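Local coordinates for acetyl-CoA hydrolase/transferase family protein (Porphyromonas gingivalis, PDB 2NVV) that binds zinc and probably hydrolyses acetyl-CoA or exchanges coenzyme A between acetate and another carboxylic acid, at residues K434-K446 / L456-P469. Numbering follows the deposited sequence.
Sequences KNPRERAHEIIDK and LRQYLELGVKGQTP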
ATOM      1  N   LYS A 434      -3.129  15.243 -10.601  1.00  6.39           N
ATOM      2  CA  LYS A 434      -3.162  15.047 -12.048  1.00  6.39           C
ATOM      3  C   LYS A 434      -3.718  13.706 -12.477  1.00  7.03           C
ATOM      4  O   LYS A 434      -3.539  12.701 -11.789  1.00  8.52           O
ATOM      5  CB  LYS A 434      -1.752  15.216 -12.621  1.00  6.39           C
ATOM      6  CG  LYS A 434      -1.301  16.654 -12.634  1.00  8.42           C
ATOM      7  CD  LYS A 434       0.175  16.794 -12.936  1.00  8.59           C
ATOM      8  CE  LYS A 434       0.542  18.279 -13.017  1.00 10.96           C
ATOM      9  NZ  LYS A 434       2.005  18.507 -13.093  1.00 12.14           N
ATOM     10  N   ASN A 435      -4.408  13.695 -13.609  1.00  6.39           N
ATOM     11  CA  ASN A 435      -4.967  12.459 -14.131  1.00  6.39           C
ATOM     12  C   ASN A 435      -3.858  11.800 -14.949  1.00  6.39           C
ATOM     13  O   ASN A 435      -2.755  12.345 -15.040  1.00  6.39           O
ATOM     14  CB  ASN A 435      -6.214  12.743 -14.994  1.00  6.44           C
ATOM     15  CG  ASN A 435      -5.893  13.475 -16.278  1.00  6.39           C
ATOM     16  OD1 ASN A 435      -6.773  13.712 -17.093  1.00  6.95           O
ATOM     17  ND2 ASN A 435      -4.634  13.832 -16.464  1.00  6.74           N
ATOM     18  N   PRO A 436      -4.128  10.631 -15.556  1.00  6.39           N
ATOM     19  CA  PRO A 436      -3.092   9.952 -16.345  1.00  6.39           C
ATOM     20  C   PRO A 436      -2.399  10.773 -17.431  1.00  6.39           C
ATOM     21  O   PRO A 436      -1.168  10.836 -17.477  1.00  6.39           O
ATOM     22  CB  PRO A 436      -3.831   8.735 -16.893  1.00  6.39           C
ATOM     23  CG  PRO A 436      -4.764   8.407 -15.752  1.00  6.39           C
ATOM     24  CD  PRO A 436      -5.310   9.763 -15.386  1.00  6.39           C
ATOM     25  N   ARG A 437      -3.183  11.413 -18.297  1.00  6.79           N
ATOM     26  CA  ARG A 437      -2.620  12.212 -19.377  1.00  6.91           C
ATOM     27  C   ARG A 437      -1.801  13.402 -18.902  1.00  6.76           C
ATOM     28  O   ARG A 437      -0.745  13.706 -19.468  1.00  6.91           O
ATOM     29  CB  ARG A 437      -3.724  12.701 -20.308  1.00  7.07           C
ATOM     30  CG  ARG A 437      -4.183  11.647 -21.290  1.00  8.85           C
ATOM     31  CD  ARG A 437      -5.257  12.171 -22.228  1.00 10.64           C
ATOM     32  NE  ARG A 437      -5.682  11.126 -23.151  1.00 13.28           N
ATOM     33  CZ  ARG A 437      -4.952  10.699 -24.178  1.00 14.27           C
ATOM     34  NH1 ARG A 437      -5.417   9.732 -24.967  1.00 15.65           N
ATOM     35  NH2 ARG A 437      -3.767  11.248 -24.432  1.00 13.37           N
ATOM     36  N   GLU A 438      -2.283  14.077 -17.867  1.00  6.39           N
ATOM     37  CA  GLU A 438      -1.578  15.238 -17.333  1.00  6.55           C
ATOM     38  C   GLU A 438      -0.264  14.857 -16.660  1.00  6.58           C
ATOM     39  O   GLU A 438       0.724  15.576 -16.751  1.00  6.39           O
ATOM     40  CB  GLU A 438      -2.479  15.991 -16.346  1.00  7.85           C
ATOM     41  CG  GLU A 438      -3.774  16.458 -16.986  1.00 10.08           C
ATOM     42  CD  GLU A 438      -4.830  16.840 -15.972  1.00 11.16           C
ATOM     43  OE1 GLU A 438      -4.878  16.210 -14.891  1.00 11.72           O
ATOM     44  OE2 GLU A 438      -5.629  17.761 -16.262  1.00 13.31           O
ATOM     45  N   ARG A 439      -0.234  13.712 -15.992  1.00  6.89           N
ATOM     46  CA  ARG A 439       1.004  13.326 -15.333  1.00  6.79           C
ATOM     47  C   ARG A 439       2.008  12.713 -16.330  1.00  6.39           C
ATOM     48  O   ARG A 439       3.214  12.722 -16.096  1.00  6.39           O
ATOM     49  CB  ARG A 439       0.708  12.405 -14.130  1.00  6.39           C
ATOM     50  CG  ARG A 439       0.400  10.968 -14.429  1.00  6.90           C
ATOM     51  CD  ARG A 439       0.275  10.207 -13.108  1.00  6.94           C
ATOM     52  NE  ARG A 439      -1.039  10.376 -12.503  1.00  6.58           N
ATOM     53  CZ  ARG A 439      -2.065   9.559 -12.731  1.00  6.60           C
ATOM     54  NH1 ARG A 439      -3.240   9.781 -12.139  1.00  7.49           N
ATOM     55  NH2 ARG A 439      -1.911   8.508 -13.535  1.00  6.39           N
ATOM     56  N   ALA A 440       1.506  12.217 -17.458  1.00  6.39           N
ATOM     57  CA  ALA A 440       2.381  11.665 -18.488  1.00  6.39           C
ATOM     58  C   ALA A 440       3.135  12.823 -19.157  1.00  6.39           C
ATOM     59  O   ALA A 440       4.338  12.744 -19.392  1.00  6.39           O
ATOM     60  CB  ALA A 440       1.564  10.895 -19.528  1.00  6.39           C
ATOM     61  N   HIS A 441       2.427  13.905 -19.463  1.00  6.94           N
ATOM     62  CA  HIS A 441       3.087  15.045 -20.081  1.00  6.39           C
ATOM     63  C   HIS A 441       4.066  15.701 -19.126  1.00  6.39           C
ATOM     64  O   HIS A 441       5.118  16.182 -19.534  1.00  7.23           O
ATOM     65  CB  HIS A 441       2.063  16.060 -20.571  1.00  6.39           C
ATOM     66  CG  HIS A 441       1.481  15.712 -21.903  1.00  7.04           C
ATOM     67  ND1 HIS A 441       0.184  15.274 -22.058  1.00  7.03           N
ATOM     68  CD2 HIS A 441       2.032  15.708 -23.140  1.00  6.96           C
ATOM     69  CE1 HIS A 441      -0.041  15.018 -23.335  1.00  6.61           C
ATOM     70  NE2 HIS A 441       1.064  15.274 -24.012  1.00  7.12           N
ATOM     71  N   GLU A 442       3.724  15.714 -17.848  1.00  6.39           N
ATOM     72  CA  GLU A 442       4.613  16.290 -16.848  1.00  6.63           C
ATOM     73  C   GLU A 442       5.871  15.426 -16.750  1.00  6.39           C
ATOM     74  O   GLU A 442       6.982  15.940 -16.763  1.00  6.39           O
ATOM     75  CB  GLU A 442       3.900  16.352 -15.495  1.00  6.59           C
ATOM     76  CG  GLU A 442       4.733  16.920 -14.358  1.00  6.97           C
ATOM     77  CD  GLU A 442       5.087  18.384 -14.538  1.00  8.35           C
ATOM     78  OE1 GLU A 442       5.661  18.962 -13.588  1.00  8.28           O
ATOM     79  OE2 GLU A 442       4.801  18.950 -15.613  1.00  7.17           O
ATOM     80  N   ILE A 443       5.693  14.112 -16.665  1.00  6.39           N
ATOM     81  CA  ILE A 443       6.822  13.190 -16.573  1.00  6.39           C
ATOM     82  C   ILE A 443       7.696  13.251 -17.821  1.00  6.40           C
ATOM     83  O   ILE A 443       8.914  13.160 -17.745  1.00  6.39           O
ATOM     84  CB  ILE A 443       6.353  11.727 -16.392  1.00  6.39           C
ATOM     85  CG1 ILE A 443       5.723  11.541 -15.008  1.00  6.41           C
ATOM     86  CG2 ILE A 443       7.534  10.772 -16.569  1.00  6.39           C
ATOM     87  CD1 ILE A 443       5.166  10.157 -14.763  1.00  6.39           C
ATOM     88  N   ILE A 444       7.066  13.388 -18.975  1.00  6.52           N
ATOM     89  CA  ILE A 444       7.787  13.454 -20.238  1.00  6.39           C
ATOM     90  C   ILE A 444       8.636  14.718 -20.356  1.00  6.82           C
ATOM     91  O   ILE A 444       9.816  14.658 -20.679  1.00  6.39           O
ATOM     92  CB  ILE A 444       6.787  13.388 -21.423  1.00  6.39           C
ATOM     93  CG1 ILE A 444       6.156  11.995 -21.472  1.00  6.39           C
ATOM     94  CG2 ILE A 444       7.486  13.693 -22.735  1.00  6.39           C
ATOM     95  CD1 ILE A 444       5.074  11.843 -22.503  1.00  6.59           C
ATOM     96  N   ASP A 445       8.024  15.862 -20.069  1.00  6.39           N
ATOM     97  CA  ASP A 445       8.689  17.157 -20.152  1.00  6.39           C
ATOM     98  C   ASP A 445       9.756  17.421 -19.089  1.00  6.49           C
ATOM     99  O   ASP A 445      10.733  18.127 -19.347  1.00  6.57           O
ATOM    100  CB  ASP A 445       7.642  18.270 -20.079  1.00  6.39           C
ATOM    101  CG  ASP A 445       6.693  18.258 -21.256  1.00  8.12           C
ATOM    102  OD1 ASP A 445       5.685  18.990 -21.199  1.00  9.11           O
ATOM    103  OD2 ASP A 445       6.949  17.530 -22.243  1.00  9.11           O
ATOM    104  N   LYS A 446       9.578  16.855 -17.898  1.00  6.88           N
ATOM    105  CA  LYS A 446      10.507  17.100 -16.798  1.00  6.39           C
ATOM    106  C   LYS A 446      11.519  16.020 -16.440  1.00  6.39           C
ATOM    107  O   LYS A 446      12.640  16.338 -16.051  1.00  6.39           O
ATOM    108  CB  LYS A 446       9.716  17.447 -15.534  1.00  6.43           C
ATOM    109  CG  LYS A 446       8.707  18.587 -15.678  1.00  6.66           C
ATOM    110  CD  LYS A 446       9.332  19.859 -16.267  1.00  6.39           C
ATOM    111  CE  LYS A 446       8.805  21.118 -15.552  1.00  6.39           C
ATOM    112  NZ  LYS A 446       7.325  21.220 -15.493  1.00  6.39           N
ATOM    113  N   LEU A 456       7.562   9.068 -26.589  1.00  6.39           N
ATOM    114  CA  LEU A 456       6.536   8.851 -25.579  1.00  6.39           C
ATOM    115  C   LEU A 456       5.377   9.829 -25.779  1.00  6.39           C
ATOM    116  O   LEU A 456       4.265   9.573 -25.325  1.00  6.39           O
ATOM    117  CB  LEU A 456       7.135   8.981 -24.178  1.00  6.39           C
ATOM    118  CG  LEU A 456       8.085   7.825 -23.831  1.00  6.39           C
ATOM    119  CD1 LEU A 456       8.819   8.126 -22.537  1.00  6.39           C
ATOM    120  CD2 LEU A 456       7.289   6.506 -23.724  1.00  6.39           C
ATOM    121  N   ARG A 457       5.636  10.946 -26.464  1.00  6.73           N
ATOM    122  CA  ARG A 457       4.576  11.909 -26.735  1.00  6.39           C
ATOM    123  C   ARG A 457       3.711  11.314 -27.838  1.00  7.07           C
ATOM    124  O   ARG A 457       2.496  11.485 -27.843  1.00  6.62           O
ATOM    125  CB  ARG A 457       5.135  13.269 -27.191  1.00  7.31           C
ATOM    126  CG  ARG A 457       5.779  14.092 -26.108  1.00  7.59           C
ATOM    127  CD  ARG A 457       6.012  15.530 -26.560  1.00  9.19           C
ATOM    128  NE  ARG A 457       6.826  16.285 -25.600  1.00 12.92           N
ATOM    129  CZ  ARG A 457       8.134  16.505 -25.719  1.00 14.81           C
ATOM    130  NH1 ARG A 457       8.807  16.039 -26.764  1.00 12.96           N
ATOM    131  NH2 ARG A 457       8.776  17.185 -24.778  1.00 13.56           N
ATOM    132  N   GLN A 458       4.350  10.617 -28.773  1.00  6.78           N
ATOM    133  CA  GLN A 458       3.642   9.966 -29.874  1.00  6.42           C
ATOM    134  C   GLN A 458       2.804   8.795 -29.362  1.00  7.01           C
ATOM    135  O   GLN A 458       1.783   8.439 -29.955  1.00  6.98           O
ATOM    136  CB  GLN A 458       4.630   9.450 -30.915  1.00  6.42           C
ATOM    137  CG  GLN A 458       5.276  10.531 -31.757  1.00  8.41           C
ATOM    138  CD  GLN A 458       6.245   9.960 -32.781  1.00  9.40           C
ATOM    139  OE1 GLN A 458       7.198   9.269 -32.424  1.00  9.07           O
ATOM    140  NE2 GLN A 458       6.006  10.245 -34.053  1.00 10.50           N
ATOM    141  N   TYR A 459       3.238   8.195 -28.260  1.00  6.53           N
ATOM    142  CA  TYR A 459       2.517   7.074 -27.677  1.00  6.39           C
ATOM    143  C   TYR A 459       1.162   7.527 -27.156  1.00  6.95           C
ATOM    144  O   TYR A 459       0.203   6.755 -27.147  1.00  7.27           O
ATOM    145  CB  TYR A 459       3.316   6.460 -26.528  1.00  6.39           C
ATOM    146  CG  TYR A 459       2.634   5.271 -25.895  1.00  6.39           C
ATOM    147  CD1 TYR A 459       2.604   4.034 -26.538  1.00  6.39           C
ATOM    148  CD2 TYR A 459       1.981   5.391 -24.666  1.00  6.39           C
ATOM    149  CE1 TYR A 459       1.940   2.944 -25.972  1.00  6.39           C
ATOM    150  CE2 TYR A 459       1.311   4.309 -24.090  1.00  6.39           C
ATOM    151  CZ  TYR A 459       1.298   3.094 -24.750  1.00  6.59           C
ATOM    152  OH  TYR A 459       0.635   2.045 -24.180  1.00  6.41           O
ATOM    153  N   LEU A 460       1.084   8.777 -26.717  1.00  7.30           N
ATOM    154  CA  LEU A 460      -0.163   9.323 -26.189  1.00  7.98           C
ATOM    155  C   LEU A 460      -1.152   9.717 -27.284  1.00  8.47           C
ATOM    156  O   LEU A 460      -2.301  10.075 -26.999  1.00  8.92           O
ATOM    157  CB  LEU A 460       0.132  10.532 -25.313  1.00  6.39           C
ATOM    158  CG  LEU A 460       0.862  10.199 -24.015  1.00  6.80           C
ATOM    159  CD1 LEU A 460       1.322  11.492 -23.338  1.00  6.39           C
ATOM    160  CD2 LEU A 460      -0.071   9.385 -23.104  1.00  7.34           C
ATOM    161  N   GLU A 461      -0.710   9.650 -28.536  1.00  9.73           N
ATOM    162  CA  GLU A 461      -1.572  10.002 -29.655  1.00 10.20           C
ATOM    163  C   GLU A 461      -1.814   8.829 -30.587  1.00 10.46           C
ATOM    164  O   GLU A 461      -1.901   9.021 -31.798  1.00  9.81           O
ATOM    165  CB  GLU A 461      -0.946  11.147 -30.451  1.00 11.73           C
ATOM    166  CG  GLU A 461      -0.604  12.375 -29.618  1.00 13.77           C
ATOM    167  CD  GLU A 461      -1.819  12.982 -28.912  1.00 17.19           C
ATOM    168  OE1 GLU A 461      -1.626  13.958 -28.143  1.00 17.64           O
ATOM    169  OE2 GLU A 461      -2.962  12.495 -29.122  1.00 18.52           O
ATOM    170  N   LEU A 462      -1.927   7.623 -30.034  1.00 11.46           N
ATOM    171  CA  LEU A 462      -2.134   6.440 -30.859  1.00 11.08           C
ATOM    172  C   LEU A 462      -3.593   6.042 -31.009  1.00 11.30           C
ATOM    173  O   LEU A 462      -3.898   4.915 -31.415  1.00 13.22           O
ATOM    174  CB  LEU A 462      -1.313   5.261 -30.320  1.00 10.42           C
ATOM    175  CG  LEU A 462       0.214   5.428 -30.421  1.00 10.11           C
ATOM    176  CD1 LEU A 462       0.926   4.133 -30.012  1.00  8.90           C
ATOM    177  CD2 LEU A 462       0.588   5.807 -31.850  1.00  8.52           C
ATOM    178  N   GLY A 463      -4.491   6.967 -30.680  1.00 10.73           N
ATOM    179  CA  GLY A 463      -5.913   6.705 -30.814  1.00 10.62           C
ATOM    180  C   GLY A 463      -6.632   5.958 -29.705  1.00 10.88           C
ATOM    181  O   GLY A 463      -7.831   5.710 -29.821  1.00 11.63           O
ATOM    182  N   VAL A 464      -5.931   5.600 -28.633  1.00 11.87           N
ATOM    183  CA  VAL A 464      -6.560   4.875 -27.535  1.00 11.74           C
ATOM    184  C   VAL A 464      -7.566   5.740 -26.774  1.00 12.74           C
ATOM    185  O   VAL A 464      -7.291   6.895 -26.439  1.00 13.60           O
ATOM    186  CB  VAL A 464      -5.492   4.325 -26.548  1.00 11.16           C
ATOM    187  CG1 VAL A 464      -6.173   3.646 -25.361  1.00 10.64           C
ATOM    188  CG2 VAL A 464      -4.599   3.339 -27.259  1.00 10.27           C
ATOM    189  N   LYS A 465      -8.739   5.178 -26.505  1.00 13.02           N
ATOM    190  CA  LYS A 465      -9.774   5.894 -25.775  1.00 14.03           C
ATOM    191  C   LYS A 465      -9.872   5.462 -24.316  1.00 12.57           C
ATOM    192  O   LYS A 465      -9.681   4.282 -23.988  1.00 13.27           O
ATOM    193  CB  LYS A 465     -11.127   5.699 -26.459  1.00 15.97           C
ATOM    194  CG  LYS A 465     -11.255   6.481 -27.760  1.00 19.47           C
ATOM    195  CD  LYS A 465     -12.567   6.218 -28.471  1.00 21.55           C
ATOM    196  CE  LYS A 465     -12.661   7.049 -29.744  1.00 22.58           C
ATOM    197  NZ  LYS A 465     -11.532   6.772 -30.673  1.00 23.09           N
ATOM    198  N   GLY A 466     -10.158   6.421 -23.439  1.00 11.56           N
ATOM    199  CA  GLY A 466     -10.300   6.093 -22.035  1.00  9.41           C
ATOM    200  C   GLY A 466      -9.463   6.902 -21.068  1.00  8.27           C
ATOM    201  O   GLY A 466      -8.631   7.715 -21.465  1.00  8.00           O
ATOM    202  N   GLN A 467      -9.716   6.674 -19.783  1.00  7.28           N
ATOM    203  CA  GLN A 467      -9.004   7.327 -18.688  1.00  6.78           C
ATOM    204  C   GLN A 467      -7.486   7.153 -18.843  1.00  6.39           C
ATOM    205  O   GLN A 467      -6.732   8.111 -18.707  1.00  6.39           O
ATOM    206  CB  GLN A 467      -9.483   6.719 -17.366  1.00  6.86           C
ATOM    207  CG  GLN A 467      -8.617   6.988 -16.151  1.00  6.39           C
ATOM    208  CD  GLN A 467      -8.752   8.399 -15.609  1.00  7.30           C
ATOM    209  OE1 GLN A 467      -8.191   8.723 -14.566  1.00  9.27           O
ATOM    210  NE2 GLN A 467      -9.491   9.242 -16.315  1.00  7.36           N
ATOM    211  N   THR A 468      -7.046   5.938 -19.151  1.00  6.39           N
ATOM    212  CA  THR A 468      -5.619   5.655 -19.311  1.00  7.01           C
ATOM    213  C   THR A 468      -5.318   5.197 -20.742  1.00  6.70           C
ATOM    214  O   THR A 468      -5.759   4.125 -21.171  1.00  6.39           O
ATOM    215  CB  THR A 468      -5.168   4.564 -18.301  1.00  6.39           C
ATOM    216  OG1 THR A 468      -5.494   4.987 -16.967  1.00  6.39           O
ATOM    217  CG2 THR A 468      -3.671   4.319 -18.400  1.00  6.92           C
ATOM    218  N   PRO A 469      -4.561   6.015 -21.497  1.00  6.39           N
ATOM    219  CA  PRO A 469      -4.164   5.771 -22.887  1.00  6.39           C
ATOM    220  C   PRO A 469      -3.143   4.657 -23.127  1.00  7.79           C
ATOM    221  O   PRO A 469      -2.200   4.843 -23.904  1.00  6.39           O
ATOM    222  CB  PRO A 469      -3.605   7.127 -23.340  1.00  6.39           C
ATOM    223  CG  PRO A 469      -4.117   8.105 -22.337  1.00  6.39           C
ATOM    224  CD  PRO A 469      -4.081   7.336 -21.058  1.00  6.39           C
TER
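The Arg437 side chain projects from the first turn of helix 436-446 toward Leu460 and Pro469. At chi1 -80° CG stands anti to the carbonyl carbon, and the chain runs extended to NE, which brings the guanidinium to Pro469. CG already touches Pro469 CG, and NE passes over the same proline atom. Pro469 CG stands over the centre of one guanidinium face, 3.3 Å from Arg437 CZ. At the tip, Arg437 NH2 gives a nearly straight hydrogen bond (171°) to Leu460 O at 3.2 Å, in the guanidinium plane and on a lone pair of the carbonyl. Val464 O also lies at this edge, 3.7 Å from Arg437 NH1. Proline and carbonyl together would limit turning of the group.

Leu460 CD1 meets Ala440 CB and Ile444 CD1, both at 3.9 Å. It also lies over one face of the His441 ring, off toward its rim (CH-pi). Farther along the helix, Asp445 OD2 forms a salt bridge with Arg457 NH2 at 3.1 Å, at the guanidinium edge, the two planes 42° apart. Ile444 CG2 lies over one guanidinium face, toward the rim.

Ile443 rests on Ala429 of strand 427-430, the antiparallel edge strand of the five-stranded mixed sheet. Arg439 pairs with the zinc ligand Glu416, and the second subunit packs against Gln467 and Thr468. The contact thus joins helix 436-446 to helix 453-459 and the loop after it, beside the zinc site of His411, Asp413, Glu416 and His417.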